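Local structure of TodX (Pseudomonas putida, 3BS0) at residues A[204-209]-A[251-256]; A[264-269]-A[313-318]; A[17-22]-A[294-299]. The protein transports toluene, and probably related aromatic hydrocarbons, across the bacterial outer membrane as a beta-barrel channel of the FadL family. One frame throughout, in Å; residues are numbered along the deposited sequence.

Interaction 1 (A[204-209]-A[251-256])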
ATOM      1  N   LEU A 204      -0.087  -9.862  16.694  1.00 33.55           N
ATOM      2  CA  LEU A 204       0.274  -8.456  16.812  1.00 35.45           C
ATOM      3  C   LEU A 204      -1.083  -7.768  16.761  1.00 38.40           C
ATOM      4  O   LEU A 204      -1.536  -7.326  15.715  1.00 39.05           O
ATOM      5  CB  LEU A 204       1.158  -8.042  15.642  1.00 31.87           C
ATOM      6  CG  LEU A 204       2.619  -8.486  15.748  1.00 31.62           C
ATOM      7  CD1 LEU A 204       2.769 -10.002  15.853  1.00 27.11           C
ATOM      8  CD2 LEU A 204       3.332  -7.971  14.516  1.00 32.83           C
ATOM      9  N   SER A 205      -1.724  -7.701  17.918  1.00 42.11           N
ATOM     10  CA  SER A 205      -3.067  -7.163  18.054  1.00 47.76           C
ATOM     11  C   SER A 205      -3.236  -5.810  18.707  1.00 52.90           C
ATOM     12  O   SER A 205      -4.336  -5.273  18.711  1.00 55.09           O
ATOM     13  CB  SER A 205      -3.892  -8.126  18.886  1.00 47.80           C
ATOM     14  OG  SER A 205      -3.566  -7.936  20.257  1.00 47.36           O
ATOM     15  N   ARG A 206      -2.176  -5.260  19.281  1.00 59.77           N
ATOM     16  CA  ARG A 206      -2.301  -3.996  19.992  1.00 63.99           C
ATOM     17  C   ARG A 206      -2.497  -2.737  19.210  1.00 66.10           C
ATOM     18  O   ARG A 206      -1.955  -2.569  18.118  1.00 68.09           O
ATOM     19  CB  ARG A 206      -1.102  -3.777  20.910  1.00 64.01           C
ATOM     20  CG  ARG A 206      -1.218  -4.492  22.228  1.00 64.83           C
ATOM     21  CD  ARG A 206      -1.169  -5.978  22.016  1.00 66.71           C
ATOM     22  NE  ARG A 206      -0.336  -6.623  23.022  1.00 70.16           N
ATOM     23  CZ  ARG A 206       0.183  -7.840  22.889  1.00 71.35           C
ATOM     24  NH1 ARG A 206      -0.050  -8.540  21.783  1.00 71.37           N
ATOM     25  NH2 ARG A 206       0.937  -8.353  23.853  1.00 70.86           N
ATOM     26  N   ASN A 207      -3.301  -1.834  19.747  1.00 68.11           N
ATOM     27  CA  ASN A 207      -3.370  -0.603  19.027  1.00 70.51           C
ATOM     28  C   ASN A 207      -2.873   0.611  19.755  1.00 73.31           C
ATOM     29  O   ASN A 207      -2.940   0.778  20.987  1.00 73.70           O
ATOM     30  CB  ASN A 207      -4.732  -0.274  18.430  1.00 69.99           C
ATOM     31  CG  ASN A 207      -4.605   0.753  17.288  1.00 70.24           C
ATOM     32  OD1 ASN A 207      -3.752   1.640  17.331  1.00 70.00           O
ATOM     33  ND2 ASN A 207      -5.442   0.627  16.267  1.00 67.68           N
ATOM     34  N   SER A 208      -2.322   1.433  18.886  1.00 75.91           N
ATOM     35  CA  SER A 208      -1.761   2.716  19.143  1.00 78.41           C
ATOM     36  C   SER A 208      -0.597   2.910  20.088  1.00 79.05           C
ATOM     37  O   SER A 208       0.435   2.251  19.943  1.00 77.89           O
ATOM     38  CB  SER A 208      -2.896   3.702  19.432  1.00 79.66           C
ATOM     39  OG  SER A 208      -3.758   3.744  18.297  1.00 76.16           O
ATOM     40  N   THR A 209      -0.760   3.778  21.080  1.00 80.18           N
ATOM     41  CA  THR A 209       0.405   4.143  21.866  1.00 80.22           C
ATOM     42  C   THR A 209       0.498   4.179  23.396  1.00 77.89           C
ATOM     43  O   THR A 209       0.438   5.213  24.074  1.00 77.44           O
ATOM     44  CB  THR A 209       0.913   5.458  21.267  1.00 81.14           C
ATOM     45  OG1 THR A 209      -0.040   6.500  21.521  1.00 82.70           O
ATOM     46  CG2 THR A 209       1.031   5.310  19.733  1.00 79.98           C
ATOM     47  N   LYS A 251       4.365  -4.792  20.692  1.00 40.18           N
ATOM     48  CA  LYS A 251       4.101  -5.970  21.483  1.00 40.14           C
ATOM     49  C   LYS A 251       3.522  -7.073  20.605  1.00 39.44           C
ATOM     50  O   LYS A 251       2.771  -6.805  19.660  1.00 40.99           O
ATOM     51  CB  LYS A 251       3.135  -5.621  22.626  1.00 40.46           C
ATOM     52  CG  LYS A 251       3.662  -4.555  23.584  1.00 42.56           C
ATOM     53  CD  LYS A 251       5.133  -4.801  23.934  1.00 45.47           C
ATOM     54  CE  LYS A 251       5.481  -4.353  25.360  1.00 48.14           C
ATOM     55  NZ  LYS A 251       6.748  -5.014  25.846  1.00 49.47           N
ATOM     56  N   ALA A 252       3.887  -8.309  20.927  1.00 37.29           N
ATOM     57  CA  ALA A 252       3.436  -9.468  20.186  1.00 35.88           C
ATOM     58  C   ALA A 252       3.344 -10.642  21.130  1.00 36.62           C
ATOM     59  O   ALA A 252       4.088 -10.730  22.102  1.00 40.02           O
ATOM     60  CB  ALA A 252       4.413  -9.781  19.070  1.00 36.06           C
ATOM     61  N   THR A 253       2.418 -11.543  20.852  1.00 36.78           N
ATOM     62  CA  THR A 253       2.251 -12.724  21.667  1.00 33.61           C
ATOM     63  C   THR A 253       2.626 -13.949  20.852  1.00 33.30           C
ATOM     64  O   THR A 253       1.963 -14.291  19.874  1.00 32.60           O
ATOM     65  CB  THR A 253       0.795 -12.896  22.140  1.00 34.14           C
ATOM     66  OG1 THR A 253       0.396 -11.759  22.906  1.00 36.13           O
ATOM     67  CG2 THR A 253       0.668 -14.150  22.997  1.00 33.46           C
ATOM     68  N   LEU A 254       3.713 -14.596  21.234  1.00 34.80           N
ATOM     69  CA  LEU A 254       4.126 -15.810  20.551  1.00 32.48           C
ATOM     70  C   LEU A 254       3.419 -16.891  21.332  1.00 33.35           C
ATOM     71  O   LEU A 254       3.522 -16.947  22.552  1.00 32.85           O
ATOM     72  CB  LEU A 254       5.620 -16.023  20.656  1.00 32.47           C
ATOM     73  CG  LEU A 254       5.955 -17.453  20.256  1.00 37.62           C
ATOM     74  CD1 LEU A 254       5.781 -17.625  18.748  1.00 36.56           C
ATOM     75  CD2 LEU A 254       7.373 -17.785  20.684  1.00 38.29           C
ATOM     76  N   SER A 255       2.688 -17.741  20.636  1.00 33.22           N
ATOM     77  CA  SER A 255       1.955 -18.787  21.310  1.00 31.08           C
ATOM     78  C   SER A 255       2.120 -20.143  20.632  1.00 29.35           C
ATOM     79  O   SER A 255       1.818 -20.321  19.469  1.00 30.66           O
ATOM     80  CB  SER A 255       0.487 -18.387  21.400  1.00 30.26           C
ATOM     81  OG  SER A 255      -0.308 -19.374  20.805  1.00 36.84           O
ATOM     82  N   ALA A 256       2.629 -21.090  21.396  1.00 29.57           N
ATOM     83  CA  ALA A 256       2.890 -22.431  20.934  1.00 27.90           C
ATOM     84  C   ALA A 256       1.658 -23.267  21.167  1.00 26.23           C
ATOM     85  O   ALA A 256       0.954 -23.072  22.156  1.00 26.23           O
ATOM     86  CB  ALA A 256       4.083 -23.014  21.705  1.00 25.99           C
TER

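Interaction 2 (A[264-269]-A[313-318]). With C8E ((hydroxyethyloxy)tri(ethyloxy)octane), chain D.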
ATOM      1  N   LEU A 264       0.437 -22.314  24.804  1.00 35.31           N
ATOM      2  CA  LEU A 264       1.469 -21.803  25.702  1.00 35.11           C
ATOM      3  C   LEU A 264       1.949 -20.461  25.162  1.00 34.06           C
ATOM      4  O   LEU A 264       3.003 -20.377  24.524  1.00 30.58           O
ATOM      5  CB  LEU A 264       2.636 -22.802  25.777  1.00 35.06           C
ATOM      6  CG  LEU A 264       3.697 -22.682  26.879  1.00 36.55           C
ATOM      7  CD1 LEU A 264       4.790 -23.741  26.633  1.00 37.59           C
ATOM      8  CD2 LEU A 264       4.302 -21.286  26.905  1.00 31.62           C
ATOM      9  N   PRO A 265       1.174 -19.393  25.424  1.00 35.26           N
ATOM     10  CA  PRO A 265       1.400 -17.995  25.024  1.00 35.56           C
ATOM     11  C   PRO A 265       2.608 -17.359  25.687  1.00 37.60           C
ATOM     12  O   PRO A 265       3.035 -17.773  26.758  1.00 36.01           O
ATOM     13  CB  PRO A 265       0.124 -17.306  25.468  1.00 36.16           C
ATOM     14  CG  PRO A 265      -0.170 -18.018  26.762  1.00 37.38           C
ATOM     15  CD  PRO A 265       0.015 -19.476  26.331  1.00 37.68           C
ATOM     16  N   LEU A 266       3.159 -16.336  25.051  1.00 39.92           N
ATOM     17  CA  LEU A 266       4.287 -15.668  25.637  1.00 39.82           C
ATOM     18  C   LEU A 266       4.504 -14.298  25.021  1.00 41.98           C
ATOM     19  O   LEU A 266       4.853 -14.163  23.843  1.00 42.05           O
ATOM     20  CB  LEU A 266       5.510 -16.583  25.562  1.00 42.64           C
ATOM     21  CG  LEU A 266       6.622 -16.625  24.523  1.00 46.10           C
ATOM     22  CD1 LEU A 266       7.560 -15.469  24.771  1.00 45.16           C
ATOM     23  CD2 LEU A 266       7.398 -17.938  24.670  1.00 45.48           C
ATOM     24  N   ASP A 267       4.246 -13.280  25.851  1.00 42.65           N
ATOM     25  CA  ASP A 267       4.360 -11.866  25.487  1.00 41.69           C
ATOM     26  C   ASP A 267       5.789 -11.395  25.459  1.00 41.94           C
ATOM     27  O   ASP A 267       6.612 -11.838  26.253  1.00 42.26           O
ATOM     28  CB  ASP A 267       3.615 -10.988  26.484  1.00 41.29           C
ATOM     29  CG  ASP A 267       2.261 -11.527  26.826  1.00 41.31           C
ATOM     30  OD1 ASP A 267       1.525 -11.925  25.898  1.00 44.25           O
ATOM     31  OD2 ASP A 267       1.928 -11.544  28.025  1.00 37.30           O
ATOM     32  N   GLY A 268       6.070 -10.476  24.547  1.00 40.78           N
ATOM     33  CA  GLY A 268       7.407  -9.949  24.432  1.00 39.10           C
ATOM     34  C   GLY A 268       7.442  -8.855  23.396  1.00 39.85           C
ATOM     35  O   GLY A 268       6.410  -8.317  22.994  1.00 41.90           O
ATOM     36  N   ASP A 269       8.649  -8.526  22.969  1.00 38.85           N
ATOM     37  CA  ASP A 269       8.862  -7.508  21.965  1.00 38.58           C
ATOM     38  C   ASP A 269       9.073  -8.176  20.603  1.00 36.54           C
ATOM     39  O   ASP A 269       9.551  -9.312  20.528  1.00 33.17           O
ATOM     40  CB  ASP A 269      10.100  -6.681  22.324  1.00 42.22           C
ATOM     41  CG  ASP A 269      10.387  -5.603  21.304  1.00 47.01           C
ATOM     42  OD1 ASP A 269       9.670  -4.574  21.310  1.00 50.52           O
ATOM     43  OD2 ASP A 269      11.316  -5.791  20.486  1.00 46.77           O
ATOM     44  N   VAL A 313      12.559 -10.815  11.699  1.00 50.95           N
ATOM     45  CA  VAL A 313      11.445 -10.754  12.608  1.00 45.31           C
ATOM     46  C   VAL A 313      12.102 -11.238  13.872  1.00 42.76           C
ATOM     47  O   VAL A 313      12.393 -12.419  13.994  1.00 42.19           O
ATOM     48  CB  VAL A 313      10.358 -11.758  12.245  1.00 45.05           C
ATOM     49  CG1 VAL A 313       9.319 -11.818  13.348  1.00 44.62           C
ATOM     50  CG2 VAL A 313       9.743 -11.395  10.935  1.00 45.02           C
ATOM     51  N   ALA A 314      12.370 -10.328  14.794  1.00 40.04           N
ATOM     52  CA  ALA A 314      13.007 -10.710  16.047  1.00 36.96           C
ATOM     53  C   ALA A 314      12.006 -10.566  17.185  1.00 34.56           C
ATOM     54  O   ALA A 314      11.541  -9.466  17.472  1.00 32.35           O
ATOM     55  CB  ALA A 314      14.224  -9.829  16.297  1.00 36.50           C
ATOM     56  N   PHE A 315      11.643 -11.687  17.800  1.00 32.09           N
ATOM     57  CA  PHE A 315      10.723 -11.671  18.926  1.00 29.84           C
ATOM     58  C   PHE A 315      11.532 -12.053  20.159  1.00 31.74           C
ATOM     59  O   PHE A 315      12.314 -13.013  20.143  1.00 30.89           O
ATOM     60  CB  PHE A 315       9.589 -12.666  18.734  1.00 27.01           C
ATOM     61  CG  PHE A 315       8.783 -12.913  19.990  1.00 23.16           C
ATOM     62  CD1 PHE A 315       7.733 -12.071  20.340  1.00 20.04           C
ATOM     63  CD2 PHE A 315       9.086 -13.986  20.815  1.00 18.39           C
ATOM     64  CE1 PHE A 315       6.996 -12.304  21.490  1.00 22.09           C
ATOM     65  CE2 PHE A 315       8.360 -14.230  21.970  1.00 20.13           C
ATOM     66  CZ  PHE A 315       7.310 -13.388  22.311  1.00 21.81           C
ATOM     67  N   ILE A 316      11.335 -11.318  21.238  1.00 32.70           N
ATOM     68  CA  ILE A 316      12.106 -11.594  22.421  1.00 34.93           C
ATOM     69  C   ILE A 316      11.315 -11.415  23.703  1.00 35.56           C
ATOM     70  O   ILE A 316      10.587 -10.453  23.870  1.00 34.42           O
ATOM     71  CB  ILE A 316      13.362 -10.701  22.398  1.00 37.46           C
ATOM     72  CG1 ILE A 316      14.390 -11.197  23.405  1.00 38.64           C
ATOM     73  CG2 ILE A 316      12.982  -9.247  22.644  1.00 37.63           C
ATOM     74  CD1 ILE A 316      15.734 -10.560  23.149  1.00 40.31           C
ATOM     75  N   SER A 317      11.454 -12.386  24.594  1.00 37.87           N
ATOM     76  CA  SER A 317      10.772 -12.374  25.874  1.00 39.40           C
ATOM     77  C   SER A 317      11.750 -12.699  27.010  1.00 41.09           C
ATOM     78  O   SER A 317      12.945 -12.939  26.780  1.00 40.47           O
ATOM     79  CB  SER A 317       9.644 -13.401  25.866  1.00 40.68           C
ATOM     80  OG  SER A 317      10.160 -14.705  25.657  1.00 39.91           O
ATOM     81  N   GLN A 318      11.225 -12.711  28.232  1.00 42.70           N
ATOM     82  CA  GLN A 318      12.015 -13.001  29.417  1.00 44.28           C
ATOM     83  C   GLN A 318      12.475 -14.456  29.400  1.00 45.51           C
ATOM     84  O   GLN A 318      13.514 -14.799  29.966  1.00 46.74           O
ATOM     85  CB  GLN A 318      11.179 -12.724  30.666  1.00 45.14           C
ATOM     86  CG  GLN A 318      11.938 -12.003  31.787  1.00 48.86           C
ATOM     87  CD  GLN A 318      12.864 -10.914  31.268  1.00 49.35           C
ATOM     88  OE1 GLN A 318      14.031 -11.174  30.957  1.00 51.80           O
ATOM     89  NE2 GLN A 318      12.348  -9.691  31.160  1.00 48.00           N
TER
HETATM   90  C1  C8E D 503       6.016  -2.505   3.436  1.00 96.03           C
HETATM   91  C2  C8E D 503       5.320  -3.674   3.979  1.00 96.50           C
HETATM   92  C3  C8E D 503       6.016  -4.433   5.019  1.00 96.32           C
HETATM   93  C4  C8E D 503       5.003  -5.221   5.629  1.00 95.55           C
HETATM   94  C5  C8E D 503       5.569  -6.372   6.243  1.00 94.76           C
HETATM   95  C6  C8E D 503       4.497  -7.144   6.816  1.00 95.04           C
HETATM   96  C7  C8E D 503       5.196  -8.464   6.647  1.00 95.39           C
HETATM   97  C8  C8E D 503       6.312  -8.702   7.567  1.00 95.35           C
HETATM   98  O9  C8E D 503       6.545  -9.888   8.286  1.00 94.79           O
HETATM   99  C10 C8E D 503       5.448 -10.236   9.219  1.00 96.02           C
HETATM  100  C11 C8E D 503       5.970 -11.528   9.919  1.00 96.44           C
HETATM  101  O12 C8E D 503       6.636 -11.309  11.290  1.00 96.92           O
HETATM  102  C13 C8E D 503       5.896 -12.098  12.273  1.00 96.78           C
HETATM  103  C14 C8E D 503       5.939 -13.673  12.230  1.00 96.29           C
HETATM  104  O15 C8E D 503       7.114 -14.571  12.061  1.00 96.61           O
HETATM  105  C16 C8E D 503       7.357 -14.790  10.605  1.00 96.48           C
HETATM  106  C17 C8E D 503       6.564 -15.962   9.977  1.00 96.65           C
HETATM  107  O18 C8E D 503       7.070 -17.063   9.217  1.00 96.14           O
HETATM  108  C19 C8E D 503       7.135 -16.723   7.796  1.00 95.48           C
HETATM  109  C20 C8E D 503       6.368 -17.394   6.601  1.00 95.40           C
HETATM  110  O21 C8E D 503       7.101 -18.298   5.780  1.00 94.25           O

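Interaction 3 (A[17-22]-A[294-299])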
ATOM      1  N   GLY A  17      -5.793   5.164 -14.350  1.00 43.96           N
ATOM      2  CA  GLY A  17      -4.791   4.113 -14.308  1.00 43.25           C
ATOM      3  C   GLY A  17      -3.509   4.321 -13.532  1.00 41.75           C
ATOM      4  O   GLY A  17      -2.549   3.586 -13.733  1.00 40.88           O
ATOM      5  N   GLY A  18      -3.479   5.304 -12.644  1.00 42.73           N
ATOM      6  CA  GLY A  18      -2.276   5.541 -11.870  1.00 43.77           C
ATOM      7  C   GLY A  18      -1.324   6.498 -12.547  1.00 45.66           C
ATOM      8  O   GLY A  18      -0.196   6.689 -12.105  1.00 46.44           O
ATOM      9  N   THR A  19      -1.782   7.115 -13.628  1.00 48.24           N
ATOM     10  CA  THR A  19      -0.950   8.060 -14.353  1.00 50.88           C
ATOM     11  C   THR A  19      -0.856   9.365 -13.558  1.00 50.31           C
ATOM     12  O   THR A  19      -1.799   9.719 -12.864  1.00 51.67           O
ATOM     13  CB  THR A  19      -1.534   8.323 -15.745  1.00 51.75           C
ATOM     14  OG1 THR A  19      -0.674   9.226 -16.445  1.00 57.54           O
ATOM     15  CG2 THR A  19      -2.924   8.920 -15.651  1.00 52.62           C
ATOM     16  N   SER A  20       0.270  10.075 -13.643  1.00 49.99           N
ATOM     17  CA  SER A  20       0.415  11.318 -12.878  1.00 47.97           C
ATOM     18  C   SER A  20       1.656  12.161 -13.178  1.00 48.63           C
ATOM     19  O   SER A  20       1.860  13.195 -12.555  1.00 50.22           O
ATOM     20  CB  SER A  20       0.451  10.999 -11.383  1.00 47.44           C
ATOM     21  OG  SER A  20       1.778  10.673 -10.959  1.00 43.84           O
ATOM     22  N   SER A  21       2.488  11.736 -14.115  1.00 48.77           N
ATOM     23  CA  SER A  21       3.717  12.472 -14.401  1.00 49.49           C
ATOM     24  C   SER A  21       3.596  13.941 -14.801  1.00 49.47           C
ATOM     25  O   SER A  21       4.503  14.730 -14.530  1.00 47.87           O
ATOM     26  CB  SER A  21       4.527  11.741 -15.478  1.00 49.06           C
ATOM     27  OG  SER A  21       3.794  11.665 -16.684  1.00 45.91           O
ATOM     28  N   SER A  22       2.496  14.337 -15.428  1.00 50.70           N
ATOM     29  CA  SER A  22       2.436  15.729 -15.842  1.00 52.87           C
ATOM     30  C   SER A  22       1.099  16.380 -16.166  1.00 53.19           C
ATOM     31  O   SER A  22       0.978  17.058 -17.189  1.00 54.05           O
ATOM     32  CB  SER A  22       3.372  15.903 -17.024  1.00 53.63           C
ATOM     33  OG  SER A  22       3.238  14.793 -17.903  1.00 55.10           O
ATOM     34  N   VAL A 294      -8.566  14.312 -23.140  1.00 61.07           N
ATOM     35  CA  VAL A 294      -7.127  14.306 -22.872  1.00 56.42           C
ATOM     36  C   VAL A 294      -6.685  12.876 -22.610  1.00 54.38           C
ATOM     37  O   VAL A 294      -7.433  12.088 -22.025  1.00 54.49           O
ATOM     38  CB  VAL A 294      -6.757  15.151 -21.618  1.00 56.73           C
ATOM     39  CG1 VAL A 294      -5.245  15.276 -21.508  1.00 51.93           C
ATOM     40  CG2 VAL A 294      -7.416  16.523 -21.679  1.00 56.09           C
ATOM     41  N   VAL A 295      -5.470  12.544 -23.033  1.00 51.66           N
ATOM     42  CA  VAL A 295      -4.938  11.200 -22.827  1.00 48.75           C
ATOM     43  C   VAL A 295      -3.547  11.240 -22.194  1.00 47.16           C
ATOM     44  O   VAL A 295      -2.712  12.062 -22.555  1.00 41.72           O
ATOM     45  CB  VAL A 295      -4.887  10.417 -24.158  1.00 49.19           C
ATOM     46  CG1 VAL A 295      -4.292   9.024 -23.940  1.00 47.89           C
ATOM     47  CG2 VAL A 295      -6.286  10.300 -24.726  1.00 45.21           C
ATOM     48  N   ALA A 296      -3.315  10.346 -21.238  1.00 48.39           N
ATOM     49  CA  ALA A 296      -2.034  10.288 -20.548  1.00 50.23           C
ATOM     50  C   ALA A 296      -1.427   8.883 -20.537  1.00 51.61           C
ATOM     51  O   ALA A 296      -2.147   7.884 -20.424  1.00 49.19           O
ATOM     52  CB  ALA A 296      -2.194  10.795 -19.109  1.00 46.68           C
ATOM     53  N   ALA A 297      -0.096   8.837 -20.645  1.00 53.09           N
ATOM     54  CA  ALA A 297       0.689   7.598 -20.637  1.00 54.13           C
ATOM     55  C   ALA A 297       1.882   7.796 -19.705  1.00 55.16           C
ATOM     56  O   ALA A 297       2.564   8.819 -19.766  1.00 54.99           O
ATOM     57  CB  ALA A 297       1.176   7.269 -22.033  1.00 54.18           C
ATOM     58  N   ASP A 298       2.139   6.806 -18.854  1.00 55.75           N
ATOM     59  CA  ASP A 298       3.220   6.903 -17.886  1.00 55.84           C
ATOM     60  C   ASP A 298       3.973   5.579 -17.764  1.00 55.08           C
ATOM     61  O   ASP A 298       3.403   4.510 -17.978  1.00 53.28           O
ATOM     62  CB  ASP A 298       2.630   7.271 -16.520  1.00 60.20           C
ATOM     63  CG  ASP A 298       3.488   8.261 -15.747  1.00 64.16           C
ATOM     64  OD1 ASP A 298       3.350   8.324 -14.503  1.00 65.25           O
ATOM     65  OD2 ASP A 298       4.284   8.987 -16.378  1.00 67.34           O
ATOM     66  N   ILE A 299       5.256   5.661 -17.423  1.00 53.60           N
ATOM     67  CA  ILE A 299       6.076   4.474 -17.235  1.00 53.18           C
ATOM     68  C   ILE A 299       6.843   4.656 -15.923  1.00 53.12           C
ATOM     69  O   ILE A 299       7.684   5.556 -15.792  1.00 51.00           O
ATOM     70  CB  ILE A 299       7.081   4.278 -18.384  1.00 53.88           C
ATOM     71  CG1 ILE A 299       6.520   4.864 -19.683  1.00 54.28           C
ATOM     72  CG2 ILE A 299       7.338   2.783 -18.584  1.00 54.55           C
ATOM     73  CD1 ILE A 299       7.524   4.916 -20.825  1.00 54.69           C
TER

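Interaction 1 (A[204-209]-A[251-256])
Arg-206 lies across Lys-251 and Thr-253 while Leu-204 packs on Ala-252, making a partly buried contact between a loop just past strand 199-204 and strand 244-257. The backbones are nearest at Leu-204 and Ala-252, whose CA atoms are 4.7 Å apart. Here the apolar part is a single pairing: Leu-204 reaches over with CD1, which rests 3.6 Å from CB of Ala-252, and its CG stands a little farther back. Leu-204 also packs on Leu-162 and Leu-164 of strand 151-169, so the methyl of Ala-252 adds to a leucine cluster in the wall.

Strands 199-204 and 244-257 pair antiparallel, with a backbone hydrogen bond between Ser-203 and Thr-253. A short strand here lies against the longer strand 244-257 in a FadL-type barrel protein, and the pairing lapses where the chain turns off at Ser-205 into the loop that leads to strand 214-228. Beyond that point Arg-206 takes over with its side chain. Bends at chi2 (67°) and chi3 (138°) swing the guanidinium back over the strand, where one face lies on CB of Lys-251, 3.4 Å above the plane and offset toward the rim. Only the first carbon of the lysine is used this way: the rest of its chain leads off, leaving NZ 7.0 Å from NH2 of Arg-206, and the two like charges do not meet.

At the edge of the guanidinium, near its plane, sits Thr-253. NH1 of Arg-206 gives OG1 of Thr-253 a weak hydrogen bond, 3.4 Å long and bent to 140° at the hydrogen. That hydroxyl is also hydrogen-bonded to OD1 of Asp-267 on the next strand, which places the threonine between an arginine and a carboxylate.

Interaction 2 (A[264-269]-A[313-318])
Asp-269, Phe-315 and Leu-266 bury the most surface where strand 263-272 meets the short strand 314-317. The pairing is antiparallel but strongly splayed: the two segments run at 118° to each other, with their axes 4.6 Å apart at the closest. Strand 314-317 also pairs with strand 320-324, forming a small hairpin added to the long strands of this FadL-type barrel.

Asp-269 carries the register through its backbone. It faces Ile-316 as a hydrogen-bonded pair: N of Asp-269 donates to O of Ile-316 at 2.9 Å, and N of Ile-316 returns a bond to O of Asp-269 at 2.8 Å. Both bonds are fairly straight, near 158° at the hydrogen. The same Asp-269 carbonyl takes a CA-H...O contact from CA of Phe-315, so its oxygen is met by two neighbouring residues. Its carboxylate makes a long, weak ion pair with Arg-271 and has the like-charged carboxylate of Glu-249 close by.

As the next residue along the strand, Phe-315 points away from the face that carries Asp-269 and Ile-316. With CG anti to the backbone N (chi1 167°), the ring reaches back toward Leu-266 and presents its CZ edge to the carbonyl O of Leu-266, which lies near the ring plane. The side chain of Leu-266 packs at the ring edge, its CG 3.9 Å from CE2 of Phe-315, though the exact placing of its terminal methyl is doubtful. Leu-254 touches both side chains; Leu-186 and Leu-190 of helix 186-194 pack on Leu-266, and Ile-322 on Phe-315, making this the apolar face. Just ahead of Ala-314, CG1 of Val-313 lies 3.6 Å from C13 of a bound C8E detergent molecule. On the face away from Phe-315, CB of Asp-269 rests on the CG2 methyl of Ile-316 at 3.9 Å.

Interaction 3 (A[17-22]-A[294-299])
Asp-298 reaches inward from strand 293-302 of the barrel wall and meets Thr-19 and Ser-21 in the N-terminal segment, which in the FadL family forms the hatch that plugs the barrel lumen. The contact is buried and largely polar. Starting at the root of the aspartate, CB lies 3.8 Å from OG1 of Thr-19, whose side chain it crosses obliquely. One atom farther on, CG faces Ser-21, with CB of the serine 3.6 Å away. The carboxylate then divides its two oxygens. OD1 looks at the backbone of the hatch, near N of Ser-20 and N of Ser-21, both too distant to count as hydrogen bonds, although two amides on that side would be expected to favour negative charge there.

OD2 does the bonding: OG of Ser-21 donates to it at 2.7 Å, arriving from above the carboxylate plane, 54° out of it. The serine hydroxyl stands between its own backbone N and carbonyl carbon (chi1 62°), which points it at the wall, and it receives a weak bond from OG of Ser-22. With Ser-21 held by Asp-298 and also packed against Met-238, this part of the hatch touches two parts of the wall. Swapping Asp-298 for an alanine would probably leave the buried hydroxyl of Ser-21 without its acceptor and free to turn, and open a gap where the carboxylate lay beside Ser-21.

The neighbouring strand 333-343 joins in: Ser-337 pairs through its backbone with Asp-298, while its hydroxyl is hydrogen-bonded to O of Gly-17. Two residues back along the strand, Ala-296 points the same way as Asp-298, and its CB methyl sits 3.4 Å from OG1 of Thr-19 and 4.0 Å from CG2 of Thr-19.

In the fold
From the N terminus, residues 17-22 come first and wait until 294-299 for their partner, so interaction 3 closes a loop of more than 270 residues between hatch and wall. Interaction 1 (204-209 with 251-256) nests wholly inside it. Interaction 2 opens afterwards, at 264-269, but its partner 313-318 lies beyond 299, so it crosses interaction 3. Interactions 1 and 2 follow in series and adjoin: strands 244-257 and 263-272 are neighbours, linked between Ala-256 O and Leu-264 N at 2.8 Å, with centres about 9 Å apart. Interaction 3 lies across the chain's centre, its centre about 41 Å from that of interaction 1.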